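PDB 5EVH: SnoaL-like domain-containing protein from Kribbella flavida, which is of unknown function but has a SnoaL-like domain of the NTF2 clan, a cone-shaped fold that often encloses a ligand pocket or active site. Local coordinates for residues R22-A27 against F57-V62; H38-R43 against L106-D111; D72-L77 against T97-R102; L77-T82 against P91-L96; V85-A90 against T113-A118. One frame throughout, in Å; residues are numbered along the deposited sequence. Where two conformers were deposited one is given.

How the contacts relate
Contact 4 is the buried one: a regular antiparallel pairing of strands 75-84 and 92-99, with an internal tyrosine-glutamate bond. Contact 3 continues the same pair to its surface end, where threonines, an Asx turn and water take over from apolar side chains. Contact 2 adds strand 35-39 in parallel to strand 102-109, which pairs in turn with strand 92-99 of contact 4; it is half buried and stacks arginine on histidine. Contacts 1 and 5 use loops and helix ends instead of strand pairing. Contact 1, partly buried, sets arginines against carbonyls, water and a phenylalanine edge; contact 5, at the surface, is apolar, and I60 touches F115 between them.

Contact 1 of 5, residues R22-A27 against F57-V62; sequences RDFDTA and FSRILV
R22 meets S58 and L61 with a chain that is extended from CG to NE: CG passes OG of S58, and the guanidinium arrives at the turn S58-L61. There NH2 of R22 donates to the backbone O of L61 at 2.7 Å, and the acceptor lies in the guanidinium plane, although the N-H...O angle of 149° leaves the bond somewhat bent. CA of R59 stands 3.5 Å from the plane of the R22 guanidinium, over its centre. A water accepts from NE of R22 and donates in turn to the carbonyl of S58. Arginine suits this place because one flat group can serve a carbonyl and two waters at its edge and still pack by its face.

F24 presents its ring edge: CE1 meets CB of S58 at 3.5 Å, and CE2 lies over one face of the R59 guanidinium, 3.4 Å from NH1, with the two planes 78° apart. R59 turns back to the ring because its chain bends at chi3 (-136°), and its NH2 is salt-bridged to E55. S58 and R59 each have two conformers, so these contacts describe one of them. The short S58 admits the ring edge and bonds through OG to O of W19. R22 itself sits at positive phi in a Schellman motif ending helix 7-20. The contact thus gives the carbonyls of the S58-L61 turn arginine and water as donors, while NH1 of R22 stays 5.6 Å from NH1 of R59.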
# COMPACT_ATOMS: atom_id res chain seq x y z
N ARG A 22 -13.02 2.50 -16.53
CA ARG A 22 -13.12 1.41 -17.54
C ARG A 22 -12.95 1.93 -18.96
O ARG A 22 -13.46 1.35 -19.94
CB ARG A 22 -14.43 0.65 -17.42
CG ARG A 22 -14.62 0.10 -16.03
CD ARG A 22 -15.70 -0.93 -15.97
NE ARG A 22 -15.90 -1.30 -14.57
CZ ARG A 22 -16.72 -2.27 -14.20
NH1 ARG A 22 -17.36 -2.96 -15.16
NH2 ARG A 22 -16.87 -2.59 -12.91
N ASP A 23 -12.19 3.01 -19.06
CA ASP A 23 -11.78 3.61 -20.30
C ASP A 23 -10.34 3.16 -20.54
O ASP A 23 -9.38 3.92 -20.39
CB ASP A 23 -11.96 5.11 -20.14
CG ASP A 23 -11.54 5.93 -21.34
OD1 ASP A 23 -11.25 5.40 -22.43
OD2 ASP A 23 -11.50 7.17 -21.12
N PHE A 24 -10.18 1.87 -20.96
CA PHE A 24 -8.86 1.25 -20.90
C PHE A 24 -7.93 1.69 -22.00
O PHE A 24 -6.72 1.74 -21.80
CB PHE A 24 -8.96 -0.26 -21.02
CG PHE A 24 -9.83 -0.81 -20.04
CD1 PHE A 24 -9.50 -0.67 -18.72
CD2 PHE A 24 -11.03 -1.47 -20.43
CE1 PHE A 24 -10.37 -1.18 -17.77
CE2 PHE A 24 -11.91 -2.01 -19.49
CZ PHE A 24 -11.61 -1.86 -18.14
N ASP A 25 -8.46 1.87 -23.20
CA ASP A 25 -7.61 2.39 -24.25
C ASP A 25 -6.99 3.70 -23.81
O ASP A 25 -5.81 3.94 -24.06
CB ASP A 25 -8.41 2.58 -25.53
CG ASP A 25 -8.78 1.23 -26.19
OD1 ASP A 25 -8.28 0.16 -25.72
OD2 ASP A 25 -9.57 1.27 -27.16
N THR A 26 -7.76 4.52 -23.06
CA THR A 26 -7.21 5.79 -22.58
C THR A 26 -6.17 5.55 -21.50
O THR A 26 -5.08 6.15 -21.53
CB THR A 26 -8.33 6.70 -22.07
OG1 THR A 26 -9.24 6.91 -23.17
CG2 THR A 26 -7.79 8.07 -21.56
N ALA A 27 -6.46 4.66 -20.55
CA ALA A 27 -5.50 4.36 -19.49
C ALA A 27 -4.19 3.85 -20.06
O ALA A 27 -3.11 4.26 -19.60
CB ALA A 27 -6.10 3.32 -18.51
N PHE A 57 -9.14 -6.45 -13.29
CA PHE A 57 -9.18 -5.77 -11.99
C PHE A 57 -10.17 -4.63 -12.06
O PHE A 57 -11.09 -4.52 -11.22
CB PHE A 57 -7.75 -5.31 -11.65
CG PHE A 57 -7.50 -4.92 -10.21
CD1 PHE A 57 -8.52 -4.80 -9.28
CD2 PHE A 57 -6.17 -4.66 -9.79
CE1 PHE A 57 -8.23 -4.42 -7.95
CE2 PHE A 57 -5.88 -4.29 -8.45
CZ PHE A 57 -6.90 -4.17 -7.54
N SER A 58 -10.03 -3.75 -13.06
CA SER A 58 -10.95 -2.62 -13.09
C SER A 58 -12.39 -3.11 -13.09
O SER A 58 -13.26 -2.51 -12.44
CB SER A 58 -10.72 -1.70 -14.30
OG SER A 58 -11.73 -0.70 -14.26
N ARG A 59 -12.68 -4.19 -13.82
CA ARG A 59 -14.06 -4.65 -13.98
C ARG A 59 -14.64 -5.35 -12.75
O ARG A 59 -15.81 -5.75 -12.79
CB ARG A 59 -14.19 -5.60 -15.17
CG ARG A 59 -13.97 -4.96 -16.49
CD ARG A 59 -14.59 -5.82 -17.55
NE ARG A 59 -13.70 -5.95 -18.69
CZ ARG A 59 -13.72 -5.15 -19.75
NH1 ARG A 59 -14.57 -4.14 -19.84
NH2 ARG A 59 -12.87 -5.38 -20.74
N ILE A 60 -13.86 -5.61 -11.71
CA ILE A 60 -14.47 -6.01 -10.44
C ILE A 60 -14.70 -4.77 -9.55
O ILE A 60 -15.40 -4.87 -8.54
CB ILE A 60 -13.67 -7.06 -9.63
CG1 ILE A 60 -12.47 -6.44 -8.98
CG2 ILE A 60 -13.30 -8.30 -10.50
CD1 ILE A 60 -11.69 -7.42 -8.19
N LEU A 61 -14.18 -3.60 -9.92
CA LEU A 61 -14.39 -2.38 -9.12
C LEU A 61 -15.78 -1.78 -9.36
O LEU A 61 -16.18 -1.58 -10.51
CB LEU A 61 -13.39 -1.29 -9.53
CG LEU A 61 -12.34 -1.01 -8.49
CD1 LEU A 61 -11.53 -2.32 -8.35
CD2 LEU A 61 -11.51 0.18 -8.94
N VAL A 62 -16.45 -1.39 -8.28
CA VAL A 62 -17.76 -0.71 -8.42
C VAL A 62 -17.76 0.63 -7.71
O VAL A 62 -18.81 1.30 -7.63
CB VAL A 62 -18.92 -1.60 -7.93
CG1 VAL A 62 -19.02 -2.92 -8.81
CG2 VAL A 62 -18.76 -1.98 -6.39
O HOH W 1 -14.09 -0.01 -12.69
O HOH W 2 -17.32 -3.23 -18.00

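Contact 2 of 5, residues H38-R43 against L106-D111; sequences HAPAGR and LRIIFD
The guanidinium of R107 lies flat on the imidazole of H38, planes 9° apart and centres 4.2 Å from each other. NH2 of R107 comes to 3.5 Å from CB of H38, with NH1 over the ring toward its rim; a bend at chi3 (-36°) folds the arginine back onto its neighbour. Further along, P40 sets CG over the centre of the F110 ring, a CH-pi contact of 3.8 Å to the centroid, and the rigid proline also closes on O of I108 through CD. The single methyl of A39 rests on CG2 of I108.

Behind these groups is the parallel pairing of strands 35-39 and 102-109: N of H38 donates to O of L106 (2.8 Å) and N of I108 to O of H38 (2.9 Å). A type I turn, A39-G42, reverses the chain into strand 42-45, antiparallel to 35-39. F57 meets F110, and P40 packs on D111 of the second subunit. The stack packs a cation by its face against imidazole, whereas N of F110, buried here, has no partner in the model.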
# COMPACT_ATOMS: atom_id res chain seq x y z
N HIS A 38 5.09 -4.74 -10.36
CA HIS A 38 5.26 -5.69 -9.27
C HIS A 38 3.94 -5.67 -8.52
O HIS A 38 3.56 -4.64 -7.96
CB HIS A 38 6.40 -5.30 -8.34
CG HIS A 38 7.72 -5.14 -9.02
ND1 HIS A 38 8.55 -6.21 -9.29
CD2 HIS A 38 8.37 -4.03 -9.44
CE1 HIS A 38 9.65 -5.77 -9.88
NE2 HIS A 38 9.57 -4.45 -9.96
N ALA A 39 3.26 -6.80 -8.51
CA ALA A 39 1.92 -6.87 -7.92
C ALA A 39 1.93 -7.94 -6.85
O ALA A 39 2.92 -8.68 -6.77
CB ALA A 39 0.92 -7.18 -9.03
N PRO A 40 0.88 -8.08 -6.01
CA PRO A 40 0.99 -9.03 -4.89
C PRO A 40 1.25 -10.46 -5.32
O PRO A 40 2.00 -11.16 -4.63
CB PRO A 40 -0.35 -8.87 -4.16
CG PRO A 40 -0.66 -7.38 -4.39
CD PRO A 40 -0.30 -7.21 -5.87
N ALA A 41 0.72 -10.89 -6.46
CA ALA A 41 0.95 -12.26 -6.90
C ALA A 41 2.26 -12.42 -7.66
O ALA A 41 2.64 -13.56 -7.94
CB ALA A 41 -0.23 -12.73 -7.76
N GLY A 42 2.99 -11.34 -7.97
CA GLY A 42 4.28 -11.47 -8.63
C GLY A 42 4.51 -10.40 -9.70
O GLY A 42 3.74 -9.45 -9.82
N ARG A 43 5.58 -10.60 -10.50
CA ARG A 43 6.06 -9.62 -11.47
C ARG A 43 5.36 -9.79 -12.81
O ARG A 43 5.10 -10.91 -13.25
CB ARG A 43 7.57 -9.78 -11.64
CG ARG A 43 8.19 -8.82 -12.67
CD ARG A 43 9.69 -9.10 -12.82
NE ARG A 43 10.18 -8.35 -13.95
CZ ARG A 43 11.17 -7.48 -13.89
NH1 ARG A 43 11.80 -7.30 -12.73
NH2 ARG A 43 11.53 -6.81 -14.99
N LEU A 106 5.60 0.12 -11.93
CA LEU A 106 4.40 0.25 -11.11
C LEU A 106 4.48 -0.84 -10.06
O LEU A 106 4.54 -2.02 -10.43
CB LEU A 106 3.13 0.10 -11.96
CG LEU A 106 1.84 0.52 -11.21
CD1 LEU A 106 0.79 0.87 -12.28
CD2 LEU A 106 1.29 -0.52 -10.36
N ARG A 107 4.55 -0.46 -8.77
CA ARG A 107 4.46 -1.46 -7.71
C ARG A 107 3.12 -1.24 -7.00
O ARG A 107 2.85 -0.14 -6.50
CB ARG A 107 5.63 -1.39 -6.71
CG ARG A 107 5.42 -2.40 -5.55
CD ARG A 107 6.69 -2.55 -4.60
NE ARG A 107 8.03 -2.48 -5.24
CZ ARG A 107 8.74 -3.55 -5.62
NH1 ARG A 107 9.94 -3.37 -6.15
NH2 ARG A 107 8.27 -4.79 -5.48
N ILE A 108 2.30 -2.28 -6.94
CA ILE A 108 0.98 -2.13 -6.32
C ILE A 108 0.82 -3.09 -5.15
O ILE A 108 1.28 -4.23 -5.21
CB ILE A 108 -0.16 -2.29 -7.35
CG1 ILE A 108 -1.53 -2.30 -6.63
CG2 ILE A 108 -0.06 -3.59 -8.17
CD1 ILE A 108 -2.68 -2.09 -7.64
N ILE A 109 0.26 -2.59 -4.04
CA ILE A 109 0.09 -3.41 -2.82
C ILE A 109 -1.39 -3.42 -2.48
O ILE A 109 -1.99 -2.36 -2.37
CB ILE A 109 0.89 -2.83 -1.63
CG1 ILE A 109 2.36 -2.68 -2.02
CG2 ILE A 109 0.70 -3.79 -0.44
CD1 ILE A 109 3.24 -2.04 -0.85
N PHE A 110 -1.95 -4.61 -2.29
CA PHE A 110 -3.26 -4.73 -1.67
C PHE A 110 -3.34 -6.11 -1.04
O PHE A 110 -2.52 -7.01 -1.32
CB PHE A 110 -4.40 -4.54 -2.67
CG PHE A 110 -4.34 -5.47 -3.85
CD1 PHE A 110 -3.69 -5.07 -5.02
CD2 PHE A 110 -4.90 -6.74 -3.78
CE1 PHE A 110 -3.64 -5.96 -6.15
CE2 PHE A 110 -4.85 -7.64 -4.87
CZ PHE A 110 -4.21 -7.26 -6.05
N ASP A 111 -4.31 -6.28 -0.16
CA ASP A 111 -4.42 -7.50 0.64
C ASP A 111 -5.32 -8.45 -0.14
O ASP A 111 -6.51 -8.15 -0.36
CB ASP A 111 -5.02 -7.18 2.00
CG ASP A 111 -5.15 -8.41 2.89
OD1 ASP A 111 -4.52 -9.48 2.58
OD2 ASP A 111 -5.87 -8.33 3.93

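Contact 3 of 5, residues D72-L77 against T97-R102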
# COMPACT_ATOMS: atom_id res chain seq x y z
N ASP A 72 6.62 13.71 -7.58
CA ASP A 72 7.57 14.72 -8.07
C ASP A 72 7.71 14.59 -9.58
O ASP A 72 6.77 14.17 -10.28
CB ASP A 72 8.93 14.59 -7.35
CG ASP A 72 9.56 13.18 -7.47
OD1 ASP A 72 9.26 12.40 -8.41
OD2 ASP A 72 10.41 12.84 -6.61
N ALA A 73 8.88 14.93 -10.12
CA ALA A 73 8.99 15.02 -11.55
C ALA A 73 8.91 13.63 -12.19
O ALA A 73 8.41 13.50 -13.32
CB ALA A 73 10.31 15.70 -11.91
N THR A 74 9.36 12.58 -11.48
CA THR A 74 9.43 11.27 -12.12
C THR A 74 8.76 10.14 -11.35
O THR A 74 8.68 9.03 -11.88
CB THR A 74 10.89 10.89 -12.39
OG1 THR A 74 11.59 10.81 -11.14
CG2 THR A 74 11.57 11.91 -13.38
N THR A 75 8.34 10.36 -10.10
CA THR A 75 7.67 9.28 -9.38
C THR A 75 6.44 9.82 -8.70
O THR A 75 6.34 11.03 -8.41
CB THR A 75 8.53 8.60 -8.30
OG1 THR A 75 8.86 9.54 -7.29
CG2 THR A 75 9.81 7.94 -8.91
N ALA A 76 5.52 8.90 -8.40
CA ALA A 76 4.29 9.25 -7.74
C ALA A 76 3.95 8.12 -6.79
O ALA A 76 4.30 6.95 -7.01
CB ALA A 76 3.13 9.51 -8.75
N LEU A 77 3.20 8.47 -5.76
CA LEU A 77 2.78 7.51 -4.76
C LEU A 77 1.32 7.81 -4.45
O LEU A 77 0.96 8.96 -4.13
CB LEU A 77 3.69 7.65 -3.51
CG LEU A 77 3.53 6.58 -2.44
CD1 LEU A 77 3.91 5.16 -3.02
CD2 LEU A 77 4.46 6.92 -1.22
N THR A 97 6.68 5.01 -11.48
CA THR A 97 7.76 5.75 -12.11
C THR A 97 7.29 6.16 -13.48
O THR A 97 6.78 5.33 -14.24
CB THR A 97 9.02 4.86 -12.26
OG1 THR A 97 9.34 4.37 -10.95
CG2 THR A 97 10.17 5.59 -12.87
N VAL A 98 7.53 7.42 -13.86
CA VAL A 98 6.93 7.96 -15.08
C VAL A 98 8.02 8.68 -15.85
O VAL A 98 8.71 9.53 -15.28
CB VAL A 98 5.80 8.95 -14.75
CG1 VAL A 98 5.28 9.58 -16.07
CG2 VAL A 98 4.68 8.24 -13.88
N HIS A 99 8.18 8.34 -17.14
CA HIS A 99 9.16 9.01 -18.00
C HIS A 99 8.43 9.45 -19.25
O HIS A 99 7.75 8.64 -19.88
CB HIS A 99 10.35 8.12 -18.34
CG HIS A 99 11.19 7.82 -17.14
ND1 HIS A 99 11.86 8.81 -16.44
CD2 HIS A 99 11.43 6.66 -16.47
CE1 HIS A 99 12.48 8.27 -15.40
NE2 HIS A 99 12.25 6.97 -15.40
N ASP A 100 8.52 10.74 -19.54
CA ASP A 100 7.92 11.34 -20.72
C ASP A 100 6.45 10.95 -20.85
O ASP A 100 5.99 10.53 -21.90
CB ASP A 100 8.72 10.97 -21.99
N GLY A 101 5.72 11.03 -19.74
CA GLY A 101 4.28 10.80 -19.78
C GLY A 101 3.84 9.34 -19.75
O GLY A 101 2.65 9.07 -19.91
N ARG A 102 4.77 8.39 -19.66
CA ARG A 102 4.43 6.97 -19.65
C ARG A 102 4.92 6.31 -18.37
O ARG A 102 6.06 6.59 -17.93
CB ARG A 102 5.06 6.25 -20.83
CG ARG A 102 4.70 6.88 -22.19
CD ARG A 102 3.77 5.94 -22.85
NE ARG A 102 3.25 6.42 -24.11
CZ ARG A 102 2.32 5.76 -24.81
NH1 ARG A 102 1.83 4.58 -24.33
NH2 ARG A 102 1.86 6.28 -25.96
O HOH W 3 8.06 12.28 -15.35
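T75 and T97 face each other as an antiparallel non-hydrogen-bonded pair, and their first torsions decide which branches meet. With chi1 of 63°, T75 places CG2 anti to its carbonyl carbon; T97, at -56°, puts OG1 in the corresponding position, and the methyl of T75 approaches that hydroxyl oxygen at 4.1 Å. T97 CG2 instead lies near O of T74. Beta-branched threonine suits the end of such a strand pair, since it favours extended backbone angles and offers both a methyl and a hydroxyl.

The main bond is N of V98 to O of T74, 2.8 Å long and 159° at the hydrogen. The same oxygen receives a CA-H...O contact from T97. Beyond this point the strands part, and a water donates to O of V98; it also lies beside O of A73, but so close that this second bond is doubtful. T74 also brings CG2 obliquely toward CE1 of the H99 ring, a loose contact at the surface.

The bend in front of T75 is shaped by D72, whose OD1 accepts from N of T74 (3.1 Å) and N of T75 (2.8 Å), the former making an Asx turn. Aspartate fits because its short side chain reaches these nearby amides. On the other strand, a type I' turn H99-R102 leads into strand 102-109, with G101 at positive phi. V98 packs on A8 and T11 of helix 7-20 and on I103, whereas T75 packs on F70 of the second subunit.

Contact 4 of 5, residues L77-T82 against P91-L96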
# COMPACT_ATOMS: atom_id res chain seq x y z
N LEU A 77 3.20 8.47 -5.76
CA LEU A 77 2.78 7.51 -4.76
C LEU A 77 1.32 7.81 -4.45
O LEU A 77 0.96 8.96 -4.13
CB LEU A 77 3.69 7.65 -3.51
CG LEU A 77 3.53 6.58 -2.44
CD1 LEU A 77 3.91 5.16 -3.02
CD2 LEU A 77 4.46 6.92 -1.22
N LEU A 78 0.46 6.81 -4.55
CA LEU A 78 -0.93 7.09 -4.21
C LEU A 78 -1.57 5.92 -3.50
O LEU A 78 -1.11 4.77 -3.59
CB LEU A 78 -1.76 7.44 -5.40
CG LEU A 78 -1.59 6.67 -6.65
CD1 LEU A 78 -2.85 5.91 -6.70
CD2 LEU A 78 -1.66 7.71 -7.70
N MSE A 79 -2.61 6.26 -2.74
CA MSE A 79 -3.36 5.22 -2.01
C MSE A 79 -4.84 5.53 -2.26
O MSE A 79 -5.25 6.72 -2.20
CB MSE A 79 -3.04 5.26 -0.54
CG MSE A 79 -3.90 4.18 0.20
SE MSE A 79 -3.57 4.17 2.15
CE MSE A 79 -1.69 3.44 2.16
N TYR A 80 -5.64 4.49 -2.57
CA TYR A 80 -7.04 4.68 -2.90
C TYR A 80 -7.84 3.54 -2.30
O TYR A 80 -7.35 2.43 -2.10
CB TYR A 80 -7.28 4.81 -4.43
CG TYR A 80 -6.69 3.69 -5.25
CD1 TYR A 80 -5.40 3.80 -5.78
CD2 TYR A 80 -7.42 2.54 -5.50
CE1 TYR A 80 -4.87 2.77 -6.56
CE2 TYR A 80 -6.91 1.51 -6.27
CZ TYR A 80 -5.62 1.63 -6.79
OH TYR A 80 -5.09 0.60 -7.55
N ASP A 81 -9.09 3.83 -1.97
CA ASP A 81 -9.98 2.77 -1.55
C ASP A 81 -10.64 2.23 -2.82
O ASP A 81 -10.79 2.96 -3.80
CB ASP A 81 -11.06 3.33 -0.63
CG ASP A 81 -11.98 2.18 -0.05
OD1 ASP A 81 -11.41 1.10 0.26
OD2 ASP A 81 -13.21 2.36 0.02
N THR A 82 -11.04 0.97 -2.80
CA THR A 82 -11.92 0.46 -3.85
C THR A 82 -13.08 -0.28 -3.21
O THR A 82 -12.95 -0.80 -2.09
CB THR A 82 -11.21 -0.51 -4.87
OG1 THR A 82 -10.99 -1.81 -4.29
CG2 THR A 82 -9.84 0.04 -5.40
N PRO A 91 -8.59 -1.49 -0.20
CA PRO A 91 -7.70 -0.36 -0.55
C PRO A 91 -6.39 -0.84 -1.18
O PRO A 91 -5.94 -1.96 -0.93
CB PRO A 91 -7.45 0.30 0.80
CG PRO A 91 -7.40 -0.88 1.74
CD PRO A 91 -8.65 -1.73 1.25
N ALA A 92 -5.80 0.01 -2.02
CA ALA A 92 -4.54 -0.34 -2.68
C ALA A 92 -3.59 0.85 -2.62
O ALA A 92 -4.02 2.00 -2.54
CB ALA A 92 -4.74 -0.78 -4.15
N ALA A 93 -2.29 0.58 -2.68
CA ALA A 93 -1.33 1.68 -2.82
C ALA A 93 -0.44 1.39 -4.02
O ALA A 93 -0.12 0.21 -4.30
CB ALA A 93 -0.44 1.79 -1.54
N GLU A 94 -0.03 2.45 -4.75
CA GLU A 94 0.76 2.29 -5.95
C GLU A 94 1.92 3.24 -5.92
O GLU A 94 1.75 4.44 -5.61
CB GLU A 94 -0.04 2.57 -7.30
CG GLU A 94 -1.15 1.59 -7.48
CD GLU A 94 -2.02 1.93 -8.71
OE1 GLU A 94 -1.70 2.95 -9.33
OE2 GLU A 94 -2.98 1.17 -9.05
N HIS A 95 3.09 2.73 -6.32
CA HIS A 95 4.28 3.54 -6.47
C HIS A 95 4.60 3.51 -7.97
O HIS A 95 4.82 2.43 -8.52
CB HIS A 95 5.44 2.98 -5.66
CG HIS A 95 6.74 3.70 -5.90
ND1 HIS A 95 7.96 3.06 -5.93
CD2 HIS A 95 7.02 5.03 -6.07
CE1 HIS A 95 8.93 3.94 -6.13
NE2 HIS A 95 8.38 5.15 -6.25
N LEU A 96 4.59 4.67 -8.63
CA LEU A 96 4.73 4.73 -10.09
C LEU A 96 5.99 5.49 -10.46
O LEU A 96 6.32 6.52 -9.85
CB LEU A 96 3.54 5.46 -10.75
CG LEU A 96 2.18 4.83 -10.46
CD1 LEU A 96 1.62 5.46 -9.19
CD2 LEU A 96 1.25 5.03 -11.65
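Y80 and E94 set their flat groups almost perpendicular, ring and carboxylate planes 89° apart, with the glutamate at the ring's edge. OH of Y80 donates to OE2 of E94 at 2.7 Å, meeting the oxygen 45° out of the carboxylate plane. Tyrosine chi1 (52°) places CG between the backbone N and the carbonyl carbon, which swings the ring over toward the neighbouring strand: O of A92 lies over one face, and CB of A92 comes to 3.7 Å from CZ. Alanine is small enough to let the ring lean across. The L78 side chain lies alongside E94, its CD1 4.1 Å from OE1 of E94, and L78 CD2 reaches CD1 of L96.

On the other face of the sheet, M79, a selenomethionine, rests CE on CB of A93 (4.2 Å), and L77 CD1 packs on CB of H95. This face meets the second subunit, where A93 packs on its own counterpart. Paired backbone bonds hold the hairpin in register, as N of E94 to O of L78 (2.8 Å) and N of Y80 to O of A92 (3.0 Å). H16 and W19 of helix 7-20 cover Y80. The phenol hydroxyl thus satisfies OE2 of the buried glutamate, and their bond fixes the rotation of both carboxylate and ring.

Contact 5 of 5, residues V85-A90 against T113-A118; sequences VPVPHA and TPFEQA
V87 packs on two residues of helix 113-124 at once. Its CG2 sits over one face of the F115 ring, a CH-pi contact 3.7 Å from the centroid and 16° off the normal, while CG1 touches CB of P114 at 3.8 Å. The two methyls divide in this way because chi1 of 179° puts CG1 anti to the backbone N and CG2 anti to the carbonyl carbon. A90 closes the far end of the ring, CB to CZ 3.5 Å, its lone methyl able to come this near. P86 adds a contact to A118, CB to CB 3.9 Å.

These residues belong to the connection of the beta hairpin 75-84/92-99, which lies against the first turns of the C-terminal helix; D81 and T82 tie it back to the strand through H89 and O of A90. Proline at 114 suits a first helical turn, where its missing N-H costs no bond.

Toward solvent the fit to the ring is looser: P86 is exposed, and its CG stays 4.4 Å from CD1 of F115.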
# COMPACT_ATOMS: atom_id res chain seq x y z
N VAL A 85 -17.91 -6.27 -5.31
CA VAL A 85 -19.04 -7.07 -4.82
C VAL A 85 -18.65 -7.98 -3.67
O VAL A 85 -19.30 -7.91 -2.61
CB VAL A 85 -19.73 -7.81 -5.99
CG1 VAL A 85 -20.76 -8.85 -5.42
CG2 VAL A 85 -20.48 -6.76 -6.81
N PRO A 86 -17.60 -8.82 -3.78
CA PRO A 86 -17.28 -9.73 -2.66
C PRO A 86 -16.64 -9.04 -1.49
O PRO A 86 -16.84 -9.49 -0.34
CB PRO A 86 -16.33 -10.75 -3.30
CG PRO A 86 -15.69 -10.04 -4.47
CD PRO A 86 -16.76 -9.08 -4.98
N VAL A 87 -15.93 -7.94 -1.72
CA VAL A 87 -15.18 -7.29 -0.66
C VAL A 87 -15.58 -5.82 -0.64
O VAL A 87 -15.21 -5.09 -1.56
CB VAL A 87 -13.67 -7.47 -0.90
CG1 VAL A 87 -12.87 -6.75 0.21
CG2 VAL A 87 -13.31 -9.04 -1.04
N PRO A 88 -16.24 -5.36 0.43
CA PRO A 88 -16.77 -3.98 0.46
C PRO A 88 -15.71 -2.92 0.30
O PRO A 88 -15.96 -1.90 -0.37
CB PRO A 88 -17.41 -3.87 1.85
CG PRO A 88 -17.63 -5.27 2.30
CD PRO A 88 -16.58 -6.13 1.64
N HIS A 89 -14.53 -3.14 0.90
CA HIS A 89 -13.41 -2.17 0.86
C HIS A 89 -12.13 -2.94 0.64
O HIS A 89 -11.76 -3.78 1.46
CB HIS A 89 -13.29 -1.38 2.15
CG HIS A 89 -14.42 -0.41 2.33
ND1 HIS A 89 -14.47 0.79 1.63
CD2 HIS A 89 -15.59 -0.52 3.01
CE1 HIS A 89 -15.59 1.42 1.96
NE2 HIS A 89 -16.30 0.64 2.76
N ALA A 90 -11.42 -2.62 -0.43
CA ALA A 90 -10.17 -3.28 -0.77
C ALA A 90 -9.20 -2.15 -1.17
O ALA A 90 -9.06 -1.82 -2.34
CB ALA A 90 -10.40 -4.28 -1.91
N THR A 113 -6.18 -11.42 0.92
CA THR A 113 -6.87 -12.36 1.81
C THR A 113 -8.38 -12.26 1.71
O THR A 113 -9.04 -13.31 1.56
CB THR A 113 -6.35 -12.18 3.24
OG1 THR A 113 -4.96 -12.51 3.25
CG2 THR A 113 -7.07 -13.12 4.24
N PRO A 114 -8.99 -11.07 1.76
CA PRO A 114 -10.45 -11.01 1.76
C PRO A 114 -11.05 -11.64 0.54
O PRO A 114 -12.13 -12.25 0.62
CB PRO A 114 -10.74 -9.48 1.81
CG PRO A 114 -9.56 -8.92 2.50
CD PRO A 114 -8.39 -9.74 1.93
N PHE A 115 -10.39 -11.51 -0.62
CA PHE A 115 -10.90 -12.10 -1.84
C PHE A 115 -10.85 -13.62 -1.76
O PHE A 115 -11.86 -14.32 -1.98
CB PHE A 115 -10.13 -11.57 -3.04
CG PHE A 115 -10.29 -10.09 -3.26
CD1 PHE A 115 -11.38 -9.59 -4.03
CD2 PHE A 115 -9.43 -9.17 -2.66
CE1 PHE A 115 -11.55 -8.22 -4.25
CE2 PHE A 115 -9.57 -7.81 -2.88
CZ PHE A 115 -10.66 -7.31 -3.66
N GLU A 116 -9.69 -14.15 -1.37
CA GLU A 116 -9.54 -15.59 -1.22
C GLU A 116 -10.56 -16.15 -0.22
O GLU A 116 -11.15 -17.21 -0.45
CB GLU A 116 -8.09 -15.86 -0.81
CG GLU A 116 -7.73 -17.33 -0.60
CD GLU A 116 -6.23 -17.45 -0.23
OE1 GLU A 116 -5.50 -16.44 -0.46
OE2 GLU A 116 -5.81 -18.52 0.31
N GLN A 117 -10.79 -15.44 0.90
CA GLN A 117 -11.78 -15.90 1.88
C GLN A 117 -13.19 -15.90 1.29
O GLN A 117 -13.94 -16.87 1.46
CB GLN A 117 -11.75 -15.00 3.12
CG GLN A 117 -10.59 -15.34 4.00
CD GLN A 117 -10.33 -14.32 5.08
OE1 GLN A 117 -10.87 -13.20 5.08
NE2 GLN A 117 -9.45 -14.70 6.01
N ALA A 118 -13.56 -14.81 0.63
CA ALA A 118 -14.86 -14.79 -0.03
C ALA A 118 -14.98 -15.92 -1.06
O ALA A 118 -16.03 -16.56 -1.17
CB ALA A 118 -15.09 -13.41 -0.68